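Local coordinates for germination protein YpeB (Bacillus megaterium QM B1551, PDB 5BOI) that takes part in the germination of Bacillus spores, probably in an inhibitory role, this piece being its PepSY-containing C-terminal domain, at residues M106-Q111 with K226-Q231; R129-S134 with T212-I217. One frame throughout, in Å; residues are numbered along the deposited sequence.

Contact 1 (M106-Q111 with K226-Q231)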
loop_
_atom_site.group_PDB
_atom_site.type_symbol
_atom_site.label_atom_id
_atom_site.label_comp_id
_atom_site.label_asym_id
_atom_site.label_seq_id
_atom_site.Cartn_x
_atom_site.Cartn_y
_atom_site.Cartn_z
ATOM N N MET A 106 6.132 -3.590 4.158
ATOM C CA MET A 106 5.152 -4.474 3.494
ATOM C C MET A 106 4.268 -5.148 4.535
ATOM O O MET A 106 4.759 -5.616 5.567
ATOM C CB MET A 106 5.835 -5.535 2.641
ATOM C CG MET A 106 4.830 -6.378 1.837
ATOM S SD MET A 106 5.759 -7.437 0.750
ATOM C CE MET A 106 6.897 -8.093 1.970
ATOM N N ALA A 107 2.965 -5.194 4.261
ATOM C CA ALA A 107 2.014 -5.836 5.159
ATOM C C ALA A 107 1.347 -7.075 4.555
ATOM O O ALA A 107 1.021 -8.022 5.285
ATOM C CB ALA A 107 0.944 -4.838 5.587
ATOM N N GLU A 108 1.123 -7.072 3.238
ATOM C CA GLU A 108 0.422 -8.185 2.596
ATOM C C GLU A 108 1.063 -8.452 1.265
ATOM O O GLU A 108 1.518 -7.513 0.616
ATOM C CB GLU A 108 -1.061 -7.893 2.350
ATOM C CG GLU A 108 -1.838 -7.455 3.543
ATOM C CD GLU A 108 -2.198 -8.604 4.431
ATOM O OE1 GLU A 108 -2.134 -9.781 3.979
ATOM O OE2 GLU A 108 -2.551 -8.313 5.575
ATOM N N SER A 109 1.054 -9.714 0.855
ATOM C CA SER A 109 1.536 -10.081 -0.476
ATOM C C SER A 109 0.809 -11.311 -0.951
ATOM O O SER A 109 0.520 -12.215 -0.167
ATOM C CB SER A 109 3.049 -10.312 -0.461
ATOM O OG SER A 109 3.383 -11.465 0.276
ATOM N N ALA A 110 0.462 -11.329 -2.231
ATOM C CA ALA A 110 -0.238 -12.460 -2.801
ATOM C C ALA A 110 0.057 -12.503 -4.280
ATOM O O ALA A 110 0.438 -11.492 -4.876
ATOM C CB ALA A 110 -1.725 -12.367 -2.569
ATOM N N GLN A 111 -0.090 -13.692 -4.847
ATOM C CA GLN A 111 0.049 -13.865 -6.277
ATOM C C GLN A 111 -1.321 -14.208 -6.873
ATOM O O GLN A 111 -1.992 -15.118 -6.405
ATOM C CB GLN A 111 1.064 -14.957 -6.587
ATOM C CG GLN A 111 1.039 -15.369 -8.046
ATOM C CD GLN A 111 2.213 -16.230 -8.426
ATOM O OE1 GLN A 111 3.139 -16.422 -7.633
ATOM N NE2 GLN A 111 2.188 -16.758 -9.647
ATOM N N LYS A 226 -7.740 -8.579 16.057
ATOM C CA LYS A 226 -7.721 -9.083 14.676
ATOM C C LYS A 226 -6.803 -10.274 14.599
ATOM O O LYS A 226 -5.702 -10.287 15.202
ATOM C CB LYS A 226 -7.252 -8.005 13.680
ATOM C CG LYS A 226 -7.075 -8.519 12.209
ATOM C CD LYS A 226 -6.689 -7.391 11.262
ATOM C CE LYS A 226 -6.701 -7.865 9.790
ATOM N NZ LYS A 226 -6.477 -6.691 8.906
ATOM N N VAL A 227 -7.273 -11.282 13.876
ATOM C CA VAL A 227 -6.474 -12.450 13.552
ATOM C C VAL A 227 -6.541 -12.719 12.052
ATOM O O VAL A 227 -7.627 -12.857 11.452
ATOM C CB VAL A 227 -6.945 -13.698 14.323
ATOM C CG1 VAL A 227 -6.147 -14.931 13.836
ATOM C CG2 VAL A 227 -6.793 -13.469 15.834
ATOM N N GLU A 228 -5.380 -12.848 11.430
ATOM C CA GLU A 228 -5.346 -12.923 9.981
ATOM C C GLU A 228 -4.361 -13.985 9.462
ATOM O O GLU A 228 -3.160 -13.953 9.772
ATOM C CB GLU A 228 -4.973 -11.541 9.457
ATOM C CG GLU A 228 -4.771 -11.484 8.007
ATOM C CD GLU A 228 -3.883 -10.336 7.604
ATOM O OE1 GLU A 228 -3.387 -9.558 8.470
ATOM O OE2 GLU A 228 -3.677 -10.254 6.391
ATOM N N LYS A 229 -4.848 -14.945 8.694
ATOM C CA LYS A 229 -3.925 -15.850 8.004
ATOM C C LYS A 229 -3.191 -15.160 6.848
ATOM O O LYS A 229 -3.802 -14.454 6.028
ATOM C CB LYS A 229 -4.658 -17.085 7.456
ATOM C CG LYS A 229 -3.730 -18.057 6.750
ATOM C CD LYS A 229 -4.359 -19.446 6.589
ATOM C CE LYS A 229 -5.675 -19.367 5.829
ATOM N NZ LYS A 229 -5.943 -20.607 5.048
ATOM N N LEU A 230 -1.879 -15.372 6.767
ATOM C CA LEU A 230 -1.126 -14.863 5.631
ATOM C C LEU A 230 -0.814 -15.999 4.641
ATOM O O LEU A 230 -0.779 -17.163 5.012
ATOM C CB LEU A 230 0.170 -14.196 6.098
ATOM C CG LEU A 230 0.066 -13.215 7.272
ATOM C CD1 LEU A 230 1.412 -12.527 7.500
ATOM C CD2 LEU A 230 -1.017 -12.176 7.043
ATOM N N GLN A 231 -0.584 -15.658 3.386
ATOM C CA GLN A 231 -0.313 -16.698 2.393
ATOM C C GLN A 231 1.176 -16.849 2.108
ATOM O O GLN A 231 1.964 -15.942 2.381
ATOM C CB GLN A 231 -1.068 -16.409 1.093
ATOM C CG GLN A 231 -2.578 -16.304 1.268
ATOM C CD GLN A 231 -3.231 -17.635 1.582
ATOM O OE1 GLN A 231 -2.900 -18.661 0.983
ATOM N NE2 GLN A 231 -4.162 -17.626 2.530
HETATM O O HOH W 1 -3.401 -12.275 4.226
#
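E108 and E228 reach across from opposite directions and bring their carboxylates together, with their planes 35° apart. From CB the E108 chain runs to a CG that sits beside the backbone N, and the bend at chi2 (-78°) turns the acid group toward strand 224-230. Of its two oxygens, OE1 comes 2.9 Å from E228 OE2, a meeting of two acceptors and not a hydrogen bond. The modelled 2.4 Å between E108 OE2 and E228 OE2 is too short to be relied on, and the exact placing of the two acid groups is doubtful with it. OE1 of E108 also lies 4.0 Å from L230 CD2, a methyl of a side chain that crosses E108 at about a right angle. A water hydrogen-bonded to E108 OE1 (2.8 Å) and to K229 O (2.9 Å) bridges the side chain to the other strand's backbone, though more acceptors lie around it than it has protons. E228 arrives by a straighter route, extended beyond a CG that lies anti to its backbone N (chi1 174°). R214 of strand 211-218 lies beside both acids: its NH1 makes a salt bridge with E228 OE1 and a long, weak ion pair with E108 OE2, while its NH2 bonds to A107 O. Such a neighbour would probably ease the closeness of the two acids. The contact is at the surface, and it joins the two PepSY-family regions at a classic beta bulge, where A107 and E108 both face T119 on strand 115-123.

Contact 2 (R129-S134 with T212-I217)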
loop_
_atom_site.group_PDB
_atom_site.type_symbol
_atom_site.label_atom_id
_atom_site.label_comp_id
_atom_site.label_asym_id
_atom_site.label_seq_id
_atom_site.Cartn_x
_atom_site.Cartn_y
_atom_site.Cartn_z
ATOM N N ARG A 129 3.477 0.604 13.281
ATOM C CA ARG A 129 2.878 0.379 11.954
ATOM C C ARG A 129 1.443 0.898 11.910
ATOM O O ARG A 129 0.600 0.460 12.693
ATOM C CB ARG A 129 2.911 -1.105 11.599
ATOM C CG ARG A 129 4.334 -1.525 11.244
ATOM C CD ARG A 129 4.589 -3.009 11.192
ATOM N NE ARG A 129 6.036 -3.228 11.170
ATOM C CZ ARG A 129 6.625 -4.389 10.913
ATOM N NH1 ARG A 129 5.896 -5.468 10.651
ATOM N NH2 ARG A 129 7.951 -4.466 10.917
ATOM N N ILE A 130 1.177 1.833 11.009
ATOM C CA ILE A 130 -0.135 2.465 10.936
ATOM C C ILE A 130 -0.894 1.824 9.776
ATOM O O ILE A 130 -0.809 2.275 8.628
ATOM C CB ILE A 130 -0.043 3.987 10.707
ATOM C CG1 ILE A 130 0.951 4.651 11.664
ATOM C CG2 ILE A 130 -1.409 4.624 10.769
ATOM C CD1 ILE A 130 0.588 4.531 13.119
ATOM N N TYR A 131 -1.606 0.750 10.072
ATOM C CA TYR A 131 -2.269 -0.006 9.013
ATOM C C TYR A 131 -3.313 0.768 8.177
ATOM O O TYR A 131 -3.428 0.500 6.983
ATOM C CB TYR A 131 -2.872 -1.289 9.606
ATOM C CG TYR A 131 -1.813 -2.362 9.755
ATOM C CD1 TYR A 131 -0.973 -2.386 10.860
ATOM C CD2 TYR A 131 -1.658 -3.344 8.793
ATOM C CE1 TYR A 131 0.006 -3.351 10.986
ATOM C CE2 TYR A 131 -0.701 -4.311 8.909
ATOM C CZ TYR A 131 0.132 -4.312 9.977
ATOM O OH TYR A 131 1.089 -5.293 10.052
ATOM N N PRO A 132 -4.047 1.740 8.766
ATOM C CA PRO A 132 -4.959 2.546 7.932
ATOM C C PRO A 132 -4.267 3.356 6.825
ATOM O O PRO A 132 -4.882 3.645 5.798
ATOM C CB PRO A 132 -5.605 3.497 8.944
ATOM C CG PRO A 132 -5.538 2.757 10.249
ATOM C CD PRO A 132 -4.239 2.023 10.206
ATOM N N ASP A 133 -3.009 3.715 7.041
ATOM C CA ASP A 133 -2.263 4.571 6.119
ATOM C C ASP A 133 -1.486 3.712 5.117
ATOM O O ASP A 133 -0.273 3.487 5.263
ATOM C CB ASP A 133 -1.323 5.489 6.904
ATOM C CG ASP A 133 -2.085 6.477 7.793
ATOM O OD1 ASP A 133 -3.308 6.286 7.985
ATOM O OD2 ASP A 133 -1.472 7.432 8.306
ATOM N N SER A 134 -2.197 3.227 4.107
ATOM C CA SER A 134 -1.660 2.160 3.266
ATOM C C SER A 134 -1.497 2.527 1.788
ATOM O O SER A 134 -2.163 3.414 1.248
ATOM C CB SER A 134 -2.550 0.917 3.380
ATOM O OG SER A 134 -3.848 1.141 2.842
ATOM N N THR A 212 1.112 -19.325 8.462
ATOM C CA THR A 212 1.538 -18.058 9.042
ATOM C C THR A 212 0.367 -17.124 9.350
ATOM O O THR A 212 -0.511 -16.901 8.513
ATOM C CB THR A 212 2.528 -17.354 8.109
ATOM O OG1 THR A 212 3.650 -18.218 7.896
ATOM C CG2 THR A 212 2.999 -16.044 8.714
ATOM N N TYR A 213 0.379 -16.569 10.561
ATOM C CA TYR A 213 -0.678 -15.682 11.044
ATOM C C TYR A 213 -0.146 -14.357 11.555
ATOM O O TYR A 213 0.934 -14.312 12.132
ATOM C CB TYR A 213 -1.450 -16.336 12.180
ATOM C CG TYR A 213 -2.356 -17.438 11.693
ATOM C CD1 TYR A 213 -1.870 -18.725 11.525
ATOM C CD2 TYR A 213 -3.678 -17.180 11.359
ATOM C CE1 TYR A 213 -2.679 -19.737 11.076
ATOM C CE2 TYR A 213 -4.498 -18.191 10.889
ATOM C CZ TYR A 213 -3.989 -19.467 10.749
ATOM O OH TYR A 213 -4.799 -20.485 10.289
ATOM N N ARG A 214 -0.913 -13.292 11.338
ATOM C CA ARG A 214 -0.692 -12.052 12.067
ATOM C C ARG A 214 -1.808 -11.921 13.094
ATOM O O ARG A 214 -3.004 -12.045 12.762
ATOM C CB ARG A 214 -0.680 -10.840 11.135
ATOM C CG ARG A 214 -0.225 -9.532 11.810
ATOM C CD ARG A 214 -0.260 -8.394 10.776
ATOM N NE ARG A 214 0.892 -8.452 9.884
ATOM C CZ ARG A 214 0.838 -8.480 8.554
ATOM N NH1 ARG A 214 -0.332 -8.464 7.907
ATOM N NH2 ARG A 214 1.973 -8.510 7.873
ATOM N N ILE A 215 -1.410 -11.687 14.333
ATOM C CA ILE A 215 -2.364 -11.536 15.435
ATOM C C ILE A 215 -2.176 -10.200 16.129
ATOM O O ILE A 215 -1.051 -9.846 16.529
ATOM C CB ILE A 215 -2.221 -12.674 16.451
ATOM C CG1 ILE A 215 -2.587 -14.008 15.797
ATOM C CG2 ILE A 215 -3.180 -12.441 17.681
ATOM C CD1 ILE A 215 -1.849 -15.201 16.385
ATOM N N PHE A 216 -3.274 -9.457 16.286
ATOM C CA PHE A 216 -3.224 -8.173 16.981
ATOM C C PHE A 216 -3.839 -8.281 18.378
ATOM O O PHE A 216 -5.003 -8.711 18.504
ATOM C CB PHE A 216 -3.966 -7.102 16.186
ATOM C CG PHE A 216 -3.341 -6.787 14.842
ATOM C CD1 PHE A 216 -3.650 -7.541 13.720
ATOM C CD2 PHE A 216 -2.457 -5.718 14.714
ATOM C CE1 PHE A 216 -3.084 -7.234 12.474
ATOM C CE2 PHE A 216 -1.892 -5.408 13.478
ATOM C CZ PHE A 216 -2.208 -6.167 12.366
ATOM N N ILE A 217 -3.076 -7.883 19.397
ATOM C CA ILE A 217 -3.545 -7.902 20.796
ATOM C C ILE A 217 -3.672 -6.457 21.303
ATOM O O ILE A 217 -2.712 -5.686 21.240
ATOM C CB ILE A 217 -2.578 -8.688 21.709
ATOM C CG1 ILE A 217 -2.485 -10.161 21.302
ATOM C CG2 ILE A 217 -2.962 -8.574 23.206
ATOM C CD1 ILE A 217 -3.798 -10.895 21.278
#
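Y131 presents one face of its ring to the edge of F216 in a T-shaped (edge-to-face) pair, the ring centroids 5.2 Å apart and the planes at 88°. F216 CZ stands 3.8 Å above the Y131 plane, displaced toward the rim. The tyrosine is carried by a type I beta turn from I130 to D133, closed by D133 N bonding to I130 O, where the chain turns a corner at 131-133; F216 and R214 sit on strand 211-218, in the other PepSY-family region. R214 meets the far end of the same tyrosine. Its chain bends at chi3 (-78°), which lays one face of the guanidinium under Y131 OH, the oxygen lying 3.2 Å above that plane. The angle is too poor for a hydrogen bond from NE; the hydroxyl instead has a weak hydrogen bond with E203 OE1. R214 has its strongest polar partner elsewhere, in A107 O. With an alanine at Y131 the ring and hydroxyl would be gone, which would probably leave the F216 edge without the face it packs on and E203 OE1 without its weak bond. The Y131 side chain also packs on A189 and I191 of strand 182-192, and F216 on I191. Within the aromatic pair the shortest approach is from Y131 CE1, lying near the plane of the F216 ring, to F216 CE2 at 3.7 Å.

The centres of contacts 1 and 2 lie 9 Å apart. Along the chain the order is 106-111, 129-134, 212-217, 226-231, so contact 2 falls wholly between the two halves of contact 1. Strands 211-218 and 224-230 follow one another as antiparallel neighbours, with probable hydrogen bonds from L230 N to T212 O (2.7 Å) and from F216 N to K226 O (2.8 Å). In the first family region, strand 115-123 pairs with both 104-112 and 129-130. Each contact thus sets part of that region against the final strand pair, and R214 of strand 211-218 takes part in both places, so the two contacts form one continuous interface.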